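Local coordinates for nuclear inclusion protein A (Tobacco etch virus, PDB 1Q31), which probably cleaves polyproteins as a 3C-type cysteine protease of trypsin-like fold, here crystallised as an engineered active-site variant with its own C terminus in the active site, at residues 43-48 and 79-84; 170-175 and 235-240. The protein carries 1 engineered substitution. All coordinates share one frame; numbering follows the deposited sequence.

Interaction 1 of 2, residues 43-48 and 79-84; sequences TNKHLF and GRDMII
H46 meets D81 through its ring edge: ND1 donates to D81 OD2 at 2.7 Å, and the N-H points at the oxygen at 163°. The oxygen lies close to the imidazole plane and receives the bond on its syn lone pair, with ring and carboxylate planes turned 42° apart. N44 comes to the same oxygen from across, with its amide nearly perpendicular to the carboxylate, and ND2 makes a weak, bent bond to OD2 at 2.6 Å. D81 CG stands anti to the backbone N (chi1 176°), carrying the carboxylate over to the 43-48 loop. Behind it, the inverse gamma turn centred on D81 presents the backbone O of D81 to the amide N of K45 in a weak bond of 3.2 Å. Further out, T43 N bonds I83 O at 3.2 Å, an antiparallel hydrogen-bonded pair in which the two CG2 methyls lie side by side, 3.8 Å apart. I77 O holds the K45 ammonium, while H46 NE2 bonds the terminal Q242 OXT and the H46 side chain touches the engineered A151. This is consistent with the His-Asp part of a trypsin-like catalytic triad: the carboxylate would fix the rotation of the imidazole and leave NE2 facing the bound C terminus.

Interaction 2 of 2, residues 170-175 and 235-240; sequences SNFTNT and MNELVY
Y240 OH receives a hydrogen bond from N174 ND2 at 2.8 Å. With chi1 at 76°, Y240 CG sits between its own backbone N and carbonyl carbon, which brings the CE2 edge of the ring against residues 170-174; CE2 comes 3.7 Å from S170 CB, and the ring edge faces N171 O. The N174 side chain, its CG anti to the carbonyl carbon (chi1 -80°), crosses the tyrosine at about a right angle. ND2 also donates to S170 OG at 3.1 Å, and the two N-H bonds fix the rotation of the amide. Y240 OH has its strongest partner in D148, and S170 OG in N177. Beneath this, S170 and Y240 form an antiparallel hydrogen-bonded pair, with Y240 N to S170 O at 2.8 Å and S170 N to Y240 O at 2.9 Å.

E237 CG also lies between backbone N and carbonyl carbon (chi1 67°), and the chain, extended from there, brings the carboxylate to N171 CB; OE1 bonds Y178 OH. The F172 ring is doubtfully placed, with L238 O offset toward the rim of one face.

Residues 237-242 read E-x-x-Y-x-Q, as in the cleavage sites this protease recognises. The bonds at Y240 OH and the E237 carboxylate therefore probably represent how the enzyme reads a substrate's tyrosine and glutamate, while the main-chain pairing would set the register whatever the side chains.

In the fold
Interaction 1 comes first along the chain and closes before interaction 2 opens; their centres are about 18 Å apart and their nearest atoms about 7 Å. Residues 43-48 and 79-84 belong to the N-terminal barrel, on and beside strands 40-43 and 83-86, whereas 170-175 follows strand 163-170 of the C-terminal barrel and 235-240 belongs to the tail, which pairs antiparallel with strand 163-170 and parallel with strand 214-217. Strand 163-170 links the two contacts: I166 and S168 touch N44, D81 and M82. The tail runs on to Q242, whose terminal carboxylate bonds H46. Interaction 2 thus holds the C-terminal tail, which probably resembles a bound product, where interaction 1's histidine meets it between the barrels.

Interaction 1 of 2, residues 43-48 and 79-84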
loop_
_atom_site.group_PDB
_atom_site.type_symbol
_atom_site.label_atom_id
_atom_site.label_comp_id
_atom_site.label_asym_id
_atom_site.label_seq_id
_atom_site.Cartn_x
_atom_site.Cartn_y
_atom_site.Cartn_z
ATOM N N THR A 43 4.202 1.513 -1.263
ATOM C CA THR A 43 3.369 0.378 -1.578
ATOM C C THR A 43 3.566 -0.814 -0.663
ATOM O O THR A 43 3.986 -0.675 0.472
ATOM C CB THR A 43 3.589 -0.058 -3.034
ATOM O OG1 THR A 43 2.696 -1.125 -3.366
ATOM C CG2 THR A 43 5.010 -0.534 -3.217
ATOM N N ASN A 44 3.255 -1.998 -1.166
ATOM C CA ASN A 44 3.359 -3.199 -0.368
ATOM C C ASN A 44 4.634 -4.000 -0.520
ATOM O O ASN A 44 4.889 -4.625 -1.553
ATOM C CB ASN A 44 2.189 -4.112 -0.676
ATOM C CG ASN A 44 1.105 -4.010 0.337
ATOM O OD1 ASN A 44 0.370 -3.030 0.389
ATOM N ND2 ASN A 44 0.999 -5.031 1.166
ATOM N N LYS A 45 5.425 -4.018 0.539
ATOM C CA LYS A 45 6.661 -4.769 0.534
ATOM C C LYS A 45 6.532 -6.105 -0.221
ATOM O O LYS A 45 7.534 -6.669 -0.672
ATOM C CB LYS A 45 7.092 -4.997 1.981
ATOM C CG LYS A 45 8.352 -5.757 2.158
ATOM C CD LYS A 45 8.708 -5.857 3.633
ATOM C CE LYS A 45 9.110 -4.493 4.253
ATOM N NZ LYS A 45 9.783 -4.666 5.578
ATOM N N HIS A 46 5.313 -6.609 -0.392
ATOM C CA HIS A 46 5.174 -7.876 -1.086
ATOM C C HIS A 46 5.048 -7.781 -2.598
ATOM O O HIS A 46 4.705 -8.760 -3.268
ATOM C CB HIS A 46 4.031 -8.702 -0.492
ATOM C CG HIS A 46 2.660 -8.257 -0.886
ATOM N ND1 HIS A 46 1.812 -7.609 -0.015
ATOM C CD2 HIS A 46 1.953 -8.455 -2.024
ATOM C CE1 HIS A 46 0.640 -7.431 -0.597
ATOM N NE2 HIS A 46 0.697 -7.936 -1.817
ATOM N N LEU A 47 5.350 -6.598 -3.125
ATOM C CA LEU A 47 5.334 -6.328 -4.564
ATOM C C LEU A 47 6.573 -7.024 -5.147
ATOM O O LEU A 47 6.620 -7.388 -6.326
ATOM C CB LEU A 47 5.464 -4.823 -4.798
ATOM C CG LEU A 47 5.021 -4.084 -6.068
ATOM C CD1 LEU A 47 5.936 -2.888 -6.274
ATOM C CD2 LEU A 47 5.073 -4.985 -7.278
ATOM N N PHE A 48 7.567 -7.225 -4.287
ATOM C CA PHE A 48 8.832 -7.816 -4.684
ATOM C C PHE A 48 9.005 -9.272 -4.317
ATOM O O PHE A 48 10.079 -9.680 -3.893
ATOM C CB PHE A 48 9.982 -6.984 -4.101
ATOM C CG PHE A 48 9.999 -5.542 -4.586
ATOM C CD1 PHE A 48 10.647 -5.197 -5.782
ATOM C CD2 PHE A 48 9.271 -4.564 -3.925
ATOM C CE1 PHE A 48 10.556 -3.898 -6.320
ATOM C CE2 PHE A 48 9.167 -3.267 -4.450
ATOM C CZ PHE A 48 9.804 -2.933 -5.649
ATOM N N GLY A 79 9.329 -4.856 10.188
ATOM C CA GLY A 79 8.174 -5.524 10.758
ATOM C C GLY A 79 6.844 -5.281 10.065
ATOM O O GLY A 79 5.806 -5.692 10.573
ATOM N N ARG A 80 6.861 -4.634 8.906
ATOM C CA ARG A 80 5.628 -4.339 8.192
ATOM C C ARG A 80 5.651 -4.738 6.735
ATOM O O ARG A 80 6.690 -4.735 6.098
ATOM C CB ARG A 80 5.331 -2.847 8.246
ATOM C CG ARG A 80 4.910 -2.311 9.572
ATOM C CD ARG A 80 4.449 -0.893 9.371
ATOM N NE ARG A 80 3.831 -0.322 10.559
ATOM C CZ ARG A 80 4.475 -0.132 11.704
ATOM N NH1 ARG A 80 5.757 -0.480 11.800
ATOM N NH2 ARG A 80 3.847 0.422 12.739
ATOM N N ASP A 81 4.490 -5.065 6.192
ATOM C CA ASP A 81 4.435 -5.404 4.784
ATOM C C ASP A 81 4.379 -4.098 4.007
ATOM O O ASP A 81 3.554 -3.941 3.111
ATOM C CB ASP A 81 3.195 -6.221 4.462
ATOM C CG ASP A 81 3.064 -6.501 2.982
ATOM O OD1 ASP A 81 4.027 -6.225 2.240
ATOM O OD2 ASP A 81 1.999 -7.003 2.561
ATOM N N MET A 82 5.255 -3.163 4.367
ATOM C CA MET A 82 5.307 -1.863 3.716
ATOM C C MET A 82 6.705 -1.593 3.185
ATOM O O MET A 82 7.680 -2.187 3.647
ATOM C CB MET A 82 4.906 -0.783 4.710
ATOM C CG MET A 82 4.589 0.528 4.075
ATOM S SD MET A 82 4.071 1.753 5.273
ATOM C CE MET A 82 2.410 1.375 5.490
ATOM N N ILE A 83 6.803 -0.708 2.202
ATOM C CA ILE A 83 8.101 -0.365 1.616
ATOM C C ILE A 83 8.035 0.936 0.840
ATOM O O ILE A 83 6.971 1.340 0.403
ATOM C CB ILE A 83 8.588 -1.423 0.634
ATOM C CG1 ILE A 83 10.086 -1.228 0.378
ATOM C CG2 ILE A 83 7.810 -1.289 -0.688
ATOM C CD1 ILE A 83 10.708 -2.287 -0.479
ATOM N N ILE A 84 9.167 1.602 0.668
ATOM C CA ILE A 84 9.137 2.836 -0.089
ATOM C C ILE A 84 10.017 2.667 -1.298
ATOM O O ILE A 84 11.061 2.033 -1.225
ATOM C CB ILE A 84 9.603 4.016 0.762
ATOM C CG1 ILE A 84 8.753 4.050 2.024
ATOM C CG2 ILE A 84 9.452 5.341 0.014
ATOM C CD1 ILE A 84 8.896 5.284 2.838
#

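Interaction 2 of 2, residues 170-175 and 235-240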
loop_
_atom_site.group_PDB
_atom_site.type_symbol
_atom_site.label_atom_id
_atom_site.label_comp_id
_atom_site.label_asym_id
_atom_site.label_seq_id
_atom_site.Cartn_x
_atom_site.Cartn_y
_atom_site.Cartn_z
ATOM N N SER A 170 -5.718 -10.553 3.622
ATOM C CA SER A 170 -7.056 -11.029 3.918
ATOM C C SER A 170 -6.936 -12.437 4.465
ATOM O O SER A 170 -5.998 -13.156 4.110
ATOM C CB SER A 170 -7.880 -11.061 2.638
ATOM O OG SER A 170 -9.216 -11.428 2.919
ATOM N N ASN A 171 -7.872 -12.832 5.326
ATOM C CA ASN A 171 -7.849 -14.196 5.853
ATOM C C ASN A 171 -8.231 -15.075 4.657
ATOM O O ASN A 171 -8.576 -14.557 3.590
ATOM C CB ASN A 171 -8.864 -14.391 6.977
ATOM C CG ASN A 171 -10.276 -14.475 6.464
ATOM O OD1 ASN A 171 -10.542 -15.154 5.482
ATOM N ND2 ASN A 171 -11.197 -13.804 7.139
ATOM N N PHE A 172 -8.200 -16.387 4.839
ATOM C CA PHE A 172 -8.485 -17.326 3.765
ATOM C C PHE A 172 -9.923 -17.462 3.231
ATOM O O PHE A 172 -10.115 -17.699 2.036
ATOM C CB PHE A 172 -7.946 -18.690 4.154
ATOM C CG PHE A 172 -7.473 -18.780 5.588
ATOM C CD1 PHE A 172 -8.070 -18.013 6.596
ATOM C CD2 PHE A 172 -6.484 -19.700 5.947
ATOM C CE1 PHE A 172 -7.699 -18.161 7.923
ATOM C CE2 PHE A 172 -6.113 -19.857 7.276
ATOM C CZ PHE A 172 -6.719 -19.089 8.265
ATOM N N THR A 173 -10.934 -17.326 4.084
ATOM C CA THR A 173 -12.321 -17.415 3.609
ATOM C C THR A 173 -12.683 -16.080 2.951
ATOM O O THR A 173 -13.669 -15.983 2.218
ATOM C CB THR A 173 -13.321 -17.666 4.770
ATOM O OG1 THR A 173 -13.604 -16.432 5.445
ATOM C CG2 THR A 173 -12.740 -18.664 5.762
ATOM N N ASN A 174 -11.868 -15.062 3.221
ATOM C CA ASN A 174 -12.080 -13.722 2.700
ATOM C C ASN A 174 -13.196 -13.021 3.462
ATOM O O ASN A 174 -14.035 -12.365 2.848
ATOM C CB ASN A 174 -12.449 -13.760 1.209
ATOM C CG ASN A 174 -11.233 -13.934 0.287
ATOM O OD1 ASN A 174 -11.361 -14.495 -0.809
ATOM N ND2 ASN A 174 -10.060 -13.434 0.712
ATOM N N THR A 175 -13.216 -13.155 4.788
ATOM C CA THR A 175 -14.250 -12.501 5.593
ATOM C C THR A 175 -13.675 -11.612 6.684
ATOM O O THR A 175 -14.409 -11.114 7.539
ATOM C CB THR A 175 -15.200 -13.529 6.241
ATOM O OG1 THR A 175 -14.511 -14.257 7.272
ATOM C CG2 THR A 175 -15.718 -14.500 5.174
ATOM N N MET A 235 -1.726 -18.142 18.529
ATOM C CA MET A 235 -1.814 -16.758 18.065
ATOM C C MET A 235 -2.918 -16.588 17.020
ATOM O O MET A 235 -3.784 -17.466 16.878
ATOM C CB MET A 235 -0.478 -16.300 17.469
ATOM C CG MET A 235 0.618 -16.048 18.500
ATOM S SD MET A 235 2.235 -15.756 17.730
ATOM C CE MET A 235 2.623 -14.039 18.279
ATOM N N ASN A 236 -2.857 -15.473 16.286
ATOM C CA ASN A 236 -3.837 -15.076 15.246
ATOM C C ASN A 236 -3.987 -15.925 13.969
ATOM O O ASN A 236 -3.169 -16.796 13.676
ATOM C CB ASN A 236 -3.568 -13.627 14.857
ATOM C CG ASN A 236 -2.674 -12.931 15.852
ATOM O OD1 ASN A 236 -1.476 -13.179 15.891
ATOM N ND2 ASN A 236 -3.255 -12.071 16.678
ATOM N N GLU A 237 -5.032 -15.638 13.197
ATOM C CA GLU A 237 -5.317 -16.398 11.986
ATOM C C GLU A 237 -4.458 -16.161 10.753
ATOM O O GLU A 237 -4.008 -15.048 10.492
ATOM C CB GLU A 237 -6.788 -16.222 11.592
ATOM C CG GLU A 237 -7.208 -14.811 11.144
ATOM C CD GLU A 237 -8.477 -14.832 10.285
ATOM O OE1 GLU A 237 -9.044 -13.758 9.986
ATOM O OE2 GLU A 237 -8.908 -15.941 9.904
ATOM N N LEU A 238 -4.239 -17.230 9.994
ATOM C CA LEU A 238 -3.460 -17.151 8.767
ATOM C C LEU A 238 -4.079 -16.079 7.873
ATOM O O LEU A 238 -5.250 -15.727 8.043
ATOM C CB LEU A 238 -3.497 -18.480 8.004
ATOM C CG LEU A 238 -2.863 -19.769 8.525
ATOM C CD1 LEU A 238 -3.114 -20.904 7.526
ATOM C CD2 LEU A 238 -1.374 -19.556 8.710
ATOM N N VAL A 239 -3.290 -15.576 6.922
ATOM C CA VAL A 239 -3.742 -14.562 5.970
ATOM C C VAL A 239 -2.888 -14.641 4.716
ATOM O O VAL A 239 -1.804 -15.232 4.730
ATOM C CB VAL A 239 -3.589 -13.134 6.518
ATOM C CG1 VAL A 239 -4.454 -12.937 7.740
ATOM C CG2 VAL A 239 -2.128 -12.874 6.838
ATOM N N TYR A 240 -3.387 -14.050 3.634
ATOM C CA TYR A 240 -2.644 -14.019 2.388
ATOM C C TYR A 240 -2.665 -12.582 1.888
ATOM O O TYR A 240 -3.593 -11.825 2.173
ATOM C CB TYR A 240 -3.234 -15.004 1.355
ATOM C CG TYR A 240 -4.510 -14.575 0.678
ATOM C CD1 TYR A 240 -4.505 -14.190 -0.671
ATOM C CD2 TYR A 240 -5.714 -14.538 1.375
ATOM C CE1 TYR A 240 -5.669 -13.773 -1.314
ATOM C CE2 TYR A 240 -6.894 -14.117 0.748
ATOM C CZ TYR A 240 -6.863 -13.733 -0.604
ATOM O OH TYR A 240 -8.016 -13.294 -1.230
#